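Local structure of H subunit of photosynthetic reaction center complex (Rhodopseudomonas palustris, 6Z5S) at residues V16-I19 and F20-G23; E31-R34 and E35-L39; V73-T76 and S77-R80. The protein probably caps the cytoplasmic face of the photosynthetic reaction centre and helps shield its quinone region, as a subunit with a single predicted membrane-spanning helix. One frame throughout, in Å; residues are numbered along the deposited sequence.

Overall arrangement
From the N terminus the chain runs into helix 9-31, and contact 1 joins successive turns within it. Contact 2 follows, where the chain leaves this helix and turns at 31-39. Contact 3 is a tight turn just after strand 70-73, on the way to strand 85-87. Each is local, and the three stand in series, so none nests in or crosses another. The centres of contacts 1 and 2 are about 24 Å apart, and the two do not touch. Contacts 2 and 3 do touch, with centres about 11 Å apart: Arg34 and Glu35 lie against Val73, Pro74 and Ser75. The turn after the membrane helix thus meets the end of strand 70-73.

Contact 1: V16-I19 and F20-G23; sequences VFWI and FFAG. With 6PL ((4S,7R)-4-hydroxy-N,N,N-trimethyl-9-oxo-7-[(palmitoyloxy)methyl]-3,5,8-trioxa-4-phosphahexacosan-1-aminium 4-oxide), chain B.
Phe17 and Phe21 form a local aromatic contact one turn apart in helix 9-31, within its predicted transmembrane part. Their rings lie side by side and point the same way. The planes are only 10° apart, but they are slid past each other, with centroids 5.6 Å apart, so the rings barely overlap. Phe21 CB lies over one face of the Phe17 ring, toward its rim, in a CH-pi contact 4.2 Å from the centroid. Both rings have CG anti to the backbone N (chi1 175° in Phe17, -175° in Phe21), which sends them off the helix in matching directions. Phe20 also meets Phe17, obliquely, with Phe20 CD2 4.1 Å from Phe17 CD1.

The backbone beneath is regular alpha helix. Phe20, Phe21, Ala22 and Gly23 each give their N-H to the carbonyl four residues earlier.

Trp18 and Phe21 also meet a phospholipid. Acyl carbon C15 lies over one face of the indole, and Phe17 CD2 over the opposite face. Trp18 CZ3 comes 3.4 Å from lipid C19. The Phe21 ring takes the same acyl chain at its edge, CE2 to C20 at 3.6 Å.

Cardiolipin touches Ile19, Phe20 and Gly23. No strand of the H subunit takes part in the contact itself. Instead, two chains of other proteins pack on this membrane helix, one against Phe17, Trp18, Phe20 and Phe21, the other against Ile19.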
loop_
_atom_site.group_PDB
_atom_site.type_symbol
_atom_site.label_atom_id
_atom_site.label_comp_id
_atom_site.label_asym_id
_atom_site.label_seq_id
_atom_site.Cartn_x
_atom_site.Cartn_y
_atom_site.Cartn_z
ATOM N N VAL D 16 -17.777 1.128 -16.330
ATOM C CA VAL D 16 -17.038 2.346 -16.643
ATOM C C VAL D 16 -15.628 2.253 -16.089
ATOM O O VAL D 16 -14.649 2.589 -16.766
ATOM C CB VAL D 16 -17.779 3.581 -16.101
ATOM C CG1 VAL D 16 -16.881 4.797 -16.142
ATOM C CG2 VAL D 16 -19.028 3.832 -16.900
ATOM N N PHE D 17 -15.497 1.779 -14.850
ATOM C CA PHE D 17 -14.165 1.623 -14.283
ATOM C C PHE D 17 -13.351 0.596 -15.048
ATOM O O PHE D 17 -12.151 0.775 -15.230
ATOM C CB PHE D 17 -14.217 1.220 -12.814
ATOM C CG PHE D 17 -12.858 0.934 -12.245
ATOM C CD1 PHE D 17 -12.062 1.962 -11.793
ATOM C CD2 PHE D 17 -12.356 -0.352 -12.216
ATOM C CE1 PHE D 17 -10.810 1.712 -11.302
ATOM C CE2 PHE D 17 -11.101 -0.603 -11.723
ATOM C CZ PHE D 17 -10.331 0.430 -11.266
ATOM N N TRP D 18 -13.967 -0.514 -15.451
ATOM C CA TRP D 18 -13.211 -1.542 -16.159
ATOM C C TRP D 18 -12.666 -1.006 -17.469
ATOM O O TRP D 18 -11.529 -1.304 -17.847
ATOM C CB TRP D 18 -14.076 -2.774 -16.416
ATOM C CG TRP D 18 -14.300 -3.658 -15.238
ATOM C CD1 TRP D 18 -15.484 -4.191 -14.845
ATOM C CD2 TRP D 18 -13.321 -4.124 -14.303
ATOM N NE1 TRP D 18 -15.311 -4.959 -13.727
ATOM C CE2 TRP D 18 -13.990 -4.935 -13.373
ATOM C CE3 TRP D 18 -11.945 -3.941 -14.166
ATOM C CZ2 TRP D 18 -13.336 -5.554 -12.321
ATOM C CZ3 TRP D 18 -11.301 -4.552 -13.121
ATOM C CH2 TRP D 18 -11.993 -5.352 -12.213
ATOM N N ILE D 19 -13.463 -0.204 -18.169
ATOM C CA ILE D 19 -12.996 0.422 -19.400
ATOM C C ILE D 19 -11.857 1.386 -19.105
ATOM O O ILE D 19 -10.812 1.364 -19.768
ATOM C CB ILE D 19 -14.162 1.127 -20.110
ATOM C CG1 ILE D 19 -15.132 0.091 -20.667
ATOM C CG2 ILE D 19 -13.652 2.028 -21.203
ATOM C CD1 ILE D 19 -16.505 0.628 -20.912
ATOM N N PHE D 20 -12.046 2.259 -18.114
ATOM C CA PHE D 20 -10.995 3.208 -17.765
ATOM C C PHE D 20 -9.716 2.491 -17.372
ATOM O O PHE D 20 -8.617 2.936 -17.710
ATOM C CB PHE D 20 -11.451 4.121 -16.628
ATOM C CG PHE D 20 -10.318 4.653 -15.805
ATOM C CD1 PHE D 20 -9.569 5.720 -16.249
ATOM C CD2 PHE D 20 -9.983 4.069 -14.601
ATOM C CE1 PHE D 20 -8.516 6.198 -15.510
ATOM C CE2 PHE D 20 -8.931 4.544 -13.861
ATOM C CZ PHE D 20 -8.198 5.610 -14.316
ATOM N N PHE D 21 -9.834 1.378 -16.660
ATOM C CA PHE D 21 -8.672 0.675 -16.144
ATOM C C PHE D 21 -7.973 -0.130 -17.223
ATOM O O PHE D 21 -6.750 -0.254 -17.191
ATOM C CB PHE D 21 -9.079 -0.233 -14.987
ATOM C CG PHE D 21 -7.926 -0.913 -14.322
ATOM C CD1 PHE D 21 -6.922 -0.178 -13.733
ATOM C CD2 PHE D 21 -7.850 -2.287 -14.281
ATOM C CE1 PHE D 21 -5.862 -0.801 -13.121
ATOM C CE2 PHE D 21 -6.793 -2.911 -13.669
ATOM C CZ PHE D 21 -5.798 -2.168 -13.091
ATOM N N ALA D 22 -8.715 -0.677 -18.182
ATOM C CA ALA D 22 -8.065 -1.263 -19.346
ATOM C C ALA D 22 -7.304 -0.205 -20.127
ATOM O O ALA D 22 -6.160 -0.428 -20.542
ATOM C CB ALA D 22 -9.097 -1.952 -20.230
ATOM N N GLY D 23 -7.917 0.962 -20.324
ATOM C CA GLY D 23 -7.204 2.054 -20.963
ATOM C C GLY D 23 -5.958 2.461 -20.202
ATOM O O GLY D 23 -4.911 2.724 -20.794
HETATM C C26 6PL B . -3.895 -8.354 -20.195
HETATM C C25 6PL B . -5.189 -7.586 -20.135
HETATM C C24 6PL B . -5.528 -7.116 -18.747
HETATM C C23 6PL B . -5.741 -8.216 -17.739
HETATM C C22 6PL B . -6.095 -7.716 -16.364
HETATM C C21 6PL B . -7.229 -6.721 -16.354
HETATM C C20 6PL B . -7.543 -6.151 -14.996
HETATM C C19 6PL B . -8.872 -6.582 -14.440
HETATM C C18 6PL B . -9.023 -8.068 -14.259
HETATM C C17 6PL B . -10.389 -8.482 -13.782
HETATM C C16 6PL B . -11.501 -8.130 -14.730
HETATM C C15 6PL B . -12.871 -8.486 -14.224
HETATM C C14 6PL B . -13.978 -8.260 -15.215
HETATM C C13 6PL B . -15.359 -8.495 -14.641
HETATM C C12 6PL B . -16.436 -8.435 -15.670
HETATM C C11 6PL B . -17.792 -8.215 -15.073
HETATM O O11 6PL B . -18.830 -8.325 -15.665
HETATM O O3 6PL B . -17.702 -7.867 -13.792
HETATM C C3 6PL B . -18.752 -7.028 -13.264
HETATM C C2 6PL B . -19.930 -7.873 -12.837
HETATM C C1 6PL B . -21.176 -7.067 -12.538
HETATM O O3P 6PL B . -22.344 -7.923 -12.641
HETATM P P 6PL B . -23.071 -8.128 -14.061
HETATM O O1P 6PL B . -24.277 -7.237 -14.082
HETATM O O2P 6PL B . -22.049 -7.996 -15.154
HETATM O O4P 6PL B . -23.639 -9.623 -13.919
HETATM C C4 6PL B . -23.360 -10.618 -14.937
HETATM C C5 6PL B . -21.880 -10.880 -15.049
HETATM N N 6PL B . -21.220 -11.677 -13.942
HETATM C C7 6PL B . -21.749 -13.064 -13.920
HETATM C C8 6PL B . -21.448 -11.065 -12.611
HETATM C C6 6PL B . -19.764 -11.707 -14.212
HETATM O O2 6PL B . -19.552 -8.732 -11.718
HETATM C C31 6PL B . -19.095 -8.190 -10.574
HETATM O O31 6PL B . -19.345 -7.080 -10.195
HETATM C C32 6PL B . -18.192 -9.129 -9.830
HETATM C C33 6PL B . -16.792 -8.619 -9.676
HETATM C C34 6PL B . -16.646 -7.628 -8.541
HETATM C C35 6PL B . -15.298 -6.958 -8.475
HETATM C C36 6PL B . -14.131 -7.908 -8.422
HETATM C C37 6PL B . -12.792 -7.221 -8.354
HETATM C C38 6PL B . -11.620 -8.113 -8.667
HETATM C C39 6PL B . -10.301 -7.386 -8.731
HETATM C C40 6PL B . -9.161 -8.216 -9.265
HETATM C C41 6PL B . -7.868 -7.462 -9.436
HETATM C C42 6PL B . -7.989 -6.232 -10.296
HETATM C C43 6PL B . -6.690 -5.504 -10.525
HETATM C C44 6PL B . -5.675 -6.281 -11.323
HETATM C C45 6PL B . -4.415 -5.512 -11.632
HETATM C C46 6PL B . -3.437 -6.249 -12.512
HETATM C C47 6PL B . -2.197 -5.473 -12.859
HETATM C C48 6PL B . -1.262 -6.208 -13.787
#

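Contact 2: E31-R34 and E35-L39; sequences EDKR and EGYPL
Lys33 and Tyr37 make the main apolar contact of this turn, just past helix 9-31. The lysine chain lies over one face of the phenol ring and crosses it obliquely. Its CD makes a CH-pi contact 4.0 Å from the ring centroid and 23° off the ring normal. CB and CG rest over the near rim, with CG 3.7 Å from Tyr37 CE1. CE reaches the hydroxyl end, 3.6 Å from Tyr37 OH. The lysine runs extended beyond CG, and this lets four methylenes follow the ring. With an alanine in place of Tyr37, the lysine methylenes would probably lose the ring face they lie on, and the chain would be freer to turn.

Arg34 and Glu31 form a salt bridge away from the ring. In it, Arg34 NE gives a hydrogen bond to Glu31 OE2 at 3.2 Å. The carboxylate oxygen lies near the guanidinium plane, while NE meets it from above the carboxylate plane. Arg34 NH1 bonds to the carbonyl of Asp59, and Glu35 OE1 forms a salt bridge with a basic side chain of another protein chain.

Lys33 NZ bonds to the carbonyls of Ile52 and Pro55 and forms a salt bridge with cardiolipin. The lysine therefore divides its work: its carbons take the aromatic face, and its amine meets oxygens and a lipid phosphate. This fits a membrane-surface site where a cation is likely to be stabilised by the lipid charge.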
loop_
_atom_site.group_PDB
_atom_site.type_symbol
_atom_site.label_atom_id
_atom_site.label_comp_id
_atom_site.label_asym_id
_atom_site.label_seq_id
_atom_site.Cartn_x
_atom_site.Cartn_y
_atom_site.Cartn_z
ATOM N N GLU D 31 3.925 3.387 -21.655
ATOM C CA GLU D 31 5.008 4.148 -21.042
ATOM C C GLU D 31 6.185 3.256 -20.684
ATOM O O GLU D 31 7.334 3.708 -20.698
ATOM C CB GLU D 31 4.513 4.863 -19.791
ATOM C CG GLU D 31 3.487 5.933 -20.042
ATOM C CD GLU D 31 3.922 6.917 -21.098
ATOM O OE1 GLU D 31 3.275 6.971 -22.164
ATOM O OE2 GLU D 31 4.909 7.640 -20.861
ATOM N N ASP D 32 5.918 1.995 -20.343
ATOM C CA ASP D 32 6.985 1.056 -20.019
ATOM C C ASP D 32 7.938 0.827 -21.181
ATOM O O ASP D 32 9.047 0.330 -20.965
ATOM C CB ASP D 32 6.400 -0.290 -19.605
ATOM C CG ASP D 32 5.836 -0.287 -18.205
ATOM O OD1 ASP D 32 6.080 0.677 -17.455
ATOM O OD2 ASP D 32 5.145 -1.263 -17.852
ATOM N N LYS D 33 7.531 1.150 -22.407
ATOM C CA LYS D 33 8.293 0.812 -23.598
ATOM C C LYS D 33 9.089 1.989 -24.135
ATOM O O LYS D 33 9.322 2.078 -25.342
ATOM C CB LYS D 33 7.365 0.264 -24.677
ATOM C CG LYS D 33 6.661 -0.990 -24.254
ATOM C CD LYS D 33 6.208 -1.790 -25.433
ATOM C CE LYS D 33 5.573 -3.077 -24.984
ATOM N NZ LYS D 33 5.141 -3.894 -26.134
ATOM N N ARG D 34 9.520 2.889 -23.264
ATOM C CA ARG D 34 10.332 4.020 -23.672
ATOM C C ARG D 34 11.821 3.716 -23.647
ATOM O O ARG D 34 12.615 4.558 -24.068
ATOM C CB ARG D 34 10.035 5.229 -22.785
ATOM C CG ARG D 34 8.671 5.843 -23.017
ATOM C CD ARG D 34 8.641 7.280 -22.556
ATOM N NE ARG D 34 7.362 7.921 -22.822
ATOM C CZ ARG D 34 7.012 8.441 -23.993
ATOM N NH1 ARG D 34 7.844 8.394 -25.021
ATOM N NH2 ARG D 34 5.828 9.008 -24.136
ATOM N N GLU D 35 12.220 2.546 -23.162
ATOM C CA GLU D 35 13.602 2.104 -23.239
ATOM C C GLU D 35 13.616 0.660 -23.701
ATOM O O GLU D 35 12.727 -0.115 -23.348
ATOM C CB GLU D 35 14.329 2.220 -21.892
ATOM C CG GLU D 35 14.455 3.634 -21.351
ATOM C CD GLU D 35 15.761 4.308 -21.740
ATOM O OE1 GLU D 35 16.559 3.696 -22.476
ATOM O OE2 GLU D 35 15.991 5.453 -21.304
ATOM N N GLY D 36 14.621 0.306 -24.490
ATOM C CA GLY D 36 14.815 -1.076 -24.871
ATOM C C GLY D 36 14.013 -1.541 -26.057
ATOM O O GLY D 36 13.763 -2.740 -26.182
ATOM N N TYR D 37 13.604 -0.637 -26.937
ATOM C CA TYR D 37 12.791 -0.997 -28.085
ATOM C C TYR D 37 13.299 -0.263 -29.313
ATOM O O TYR D 37 13.823 0.849 -29.197
ATOM C CB TYR D 37 11.314 -0.667 -27.847
ATOM C CG TYR D 37 10.640 -1.674 -26.964
ATOM C CD1 TYR D 37 10.664 -1.537 -25.588
ATOM C CD2 TYR D 37 10.003 -2.773 -27.501
ATOM C CE1 TYR D 37 10.067 -2.459 -24.776
ATOM C CE2 TYR D 37 9.397 -3.702 -26.694
ATOM C CZ TYR D 37 9.434 -3.541 -25.333
ATOM O OH TYR D 37 8.827 -4.465 -24.523
ATOM N N PRO D 38 13.158 -0.857 -30.504
ATOM C CA PRO D 38 12.522 -2.140 -30.815
ATOM C C PRO D 38 13.293 -3.344 -30.308
ATOM O O PRO D 38 14.453 -3.229 -29.940
ATOM C CB PRO D 38 12.476 -2.147 -32.343
ATOM C CG PRO D 38 12.749 -0.757 -32.755
ATOM C CD PRO D 38 13.638 -0.195 -31.721
ATOM N N LEU D 39 12.636 -4.493 -30.293
ATOM C CA LEU D 39 13.253 -5.704 -29.793
ATOM C C LEU D 39 14.264 -6.243 -30.790
ATOM O O LEU D 39 14.147 -6.044 -32.000
ATOM C CB LEU D 39 12.194 -6.764 -29.512
ATOM C CG LEU D 39 11.199 -6.426 -28.408
ATOM C CD1 LEU D 39 10.185 -7.534 -28.272
ATOM C CD2 LEU D 39 11.916 -6.197 -27.100
#

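Contact 3: V73-T76 and S77-R80; sequences VPST and SNDR
Ser75 and Asn78 close a short 3-10 turn in the loop after strand 70-73. Asn78 N gives its hydrogen to Ser75 O at 3.0 Å. Asp79 N then bonds to Thr76 O, at 3.3 Å. Both bonds span three residues, as a 3-10 turn requires. In each, the donor stands well above the carbonyl plane. Ser75 is also the centre of an inverse gamma turn, which bends the chain just before the 3-10 turn starts.

Side chains add a little to this frame. Ser75 CB lies against the amide of Asn78, 3.8 Å from its CG. With CG anti to its own carbonyl carbon (chi1 -65°), the Asn78 amide swings back towards Ser75. The side chains of Thr76 and Asp79 also cross, and the methyl CG2 of Thr76 is 3.8 Å from Asp79 OD2. The Asp79 carboxylate thus folds back over the turn.

Both of its oxygens have partners beyond the H subunit. A basic side chain of another protein's chain forms a salt bridge with Asp79 OD1, and a polar side chain of a second neighbouring protein chain is hydrogen-bonded to Asp79 OD2. The first of these chains also gives Ser75 O a weak hydrogen bond from a basic side chain, while its backbone accepts Asn78 ND2. Within the H subunit, Ser75 OG bonds to Lys71 NZ, and the backbone of Asn78 pairs with that of Gln114. Ser75 N makes a weak hydrogen bond to Glu35 OE1, which links this turn to the one after helix 9-31.

The other end of the Asn78 amide is held locally: Ser77 OG donates to Asn78 OD1 at 3.2 Å, approaching in the carbonyl plane.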
loop_
_atom_site.group_PDB
_atom_site.type_symbol
_atom_site.label_atom_id
_atom_site.label_comp_id
_atom_site.label_asym_id
_atom_site.label_seq_id
_atom_site.Cartn_x
_atom_site.Cartn_y
_atom_site.Cartn_z
ATOM N N VAL D 73 14.769 10.282 -24.955
ATOM C CA VAL D 73 14.726 8.850 -24.686
ATOM C C VAL D 73 13.825 8.208 -25.732
ATOM O O VAL D 73 12.876 8.849 -26.201
ATOM C CB VAL D 73 14.240 8.550 -23.261
ATOM C CG1 VAL D 73 15.213 9.109 -22.255
ATOM C CG2 VAL D 73 12.855 9.108 -23.039
ATOM N N PRO D 74 14.073 6.954 -26.134
ATOM C CA PRO D 74 15.077 5.990 -25.672
ATOM C C PRO D 74 16.527 6.413 -25.866
ATOM O O PRO D 74 16.851 7.109 -26.823
ATOM C CB PRO D 74 14.776 4.758 -26.525
ATOM C CG PRO D 74 14.119 5.291 -27.721
ATOM C CD PRO D 74 13.262 6.391 -27.221
ATOM N N SER D 75 17.390 5.990 -24.945
ATOM C CA SER D 75 18.823 6.266 -25.028
ATOM C C SER D 75 19.505 5.147 -25.811
ATOM O O SER D 75 20.186 4.278 -25.268
ATOM C CB SER D 75 19.415 6.414 -23.635
ATOM O OG SER D 75 18.823 7.489 -22.937
ATOM N N THR D 76 19.309 5.188 -27.127
ATOM C CA THR D 76 19.789 4.104 -27.975
ATOM C C THR D 76 21.311 4.055 -28.027
ATOM O O THR D 76 21.886 2.982 -28.235
ATOM C CB THR D 76 19.204 4.252 -29.374
ATOM O OG1 THR D 76 17.781 4.358 -29.276
ATOM C CG2 THR D 76 19.539 3.044 -30.224
ATOM N N SER D 77 21.981 5.187 -27.822
ATOM C CA SER D 77 23.436 5.187 -27.817
ATOM C C SER D 77 24.024 4.505 -26.592
ATOM O O SER D 77 25.230 4.245 -26.574
ATOM C CB SER D 77 23.961 6.616 -27.901
ATOM O OG SER D 77 23.607 7.355 -26.748
ATOM N N ASN D 78 23.218 4.208 -25.580
ATOM C CA ASN D 78 23.695 3.550 -24.374
ATOM C C ASN D 78 23.653 2.034 -24.473
ATOM O O ASN D 78 24.067 1.356 -23.530
ATOM C CB ASN D 78 22.868 3.997 -23.167
ATOM C CG ASN D 78 23.035 5.465 -22.861
ATOM O OD1 ASN D 78 23.408 6.250 -23.725
ATOM N ND2 ASN D 78 22.762 5.843 -21.624
ATOM N N ASP D 79 23.184 1.487 -25.596
ATOM C CA ASP D 79 22.829 0.074 -25.637
ATOM C C ASP D 79 24.045 -0.838 -25.626
ATOM O O ASP D 79 23.983 -1.925 -25.044
ATOM C CB ASP D 79 21.984 -0.216 -26.870
ATOM C CG ASP D 79 20.585 0.318 -26.750
ATOM O OD1 ASP D 79 20.256 0.890 -25.694
ATOM O OD2 ASP D 79 19.811 0.165 -27.713
ATOM N N ARG D 80 25.146 -0.425 -26.257
ATOM C CA ARG D 80 26.270 -1.314 -26.534
ATOM C C ARG D 80 25.754 -2.587 -27.188
ATOM O O ARG D 80 25.805 -3.661 -26.577
ATOM C CB ARG D 80 27.047 -1.656 -25.263
ATOM C CG ARG D 80 27.802 -0.506 -24.656
ATOM C CD ARG D 80 28.574 -0.964 -23.439
ATOM N NE ARG D 80 29.742 -1.759 -23.788
ATOM C CZ ARG D 80 30.080 -2.894 -23.193
ATOM N NH1 ARG D 80 31.162 -3.543 -23.581
ATOM N NH2 ARG D 80 29.333 -3.385 -22.219
#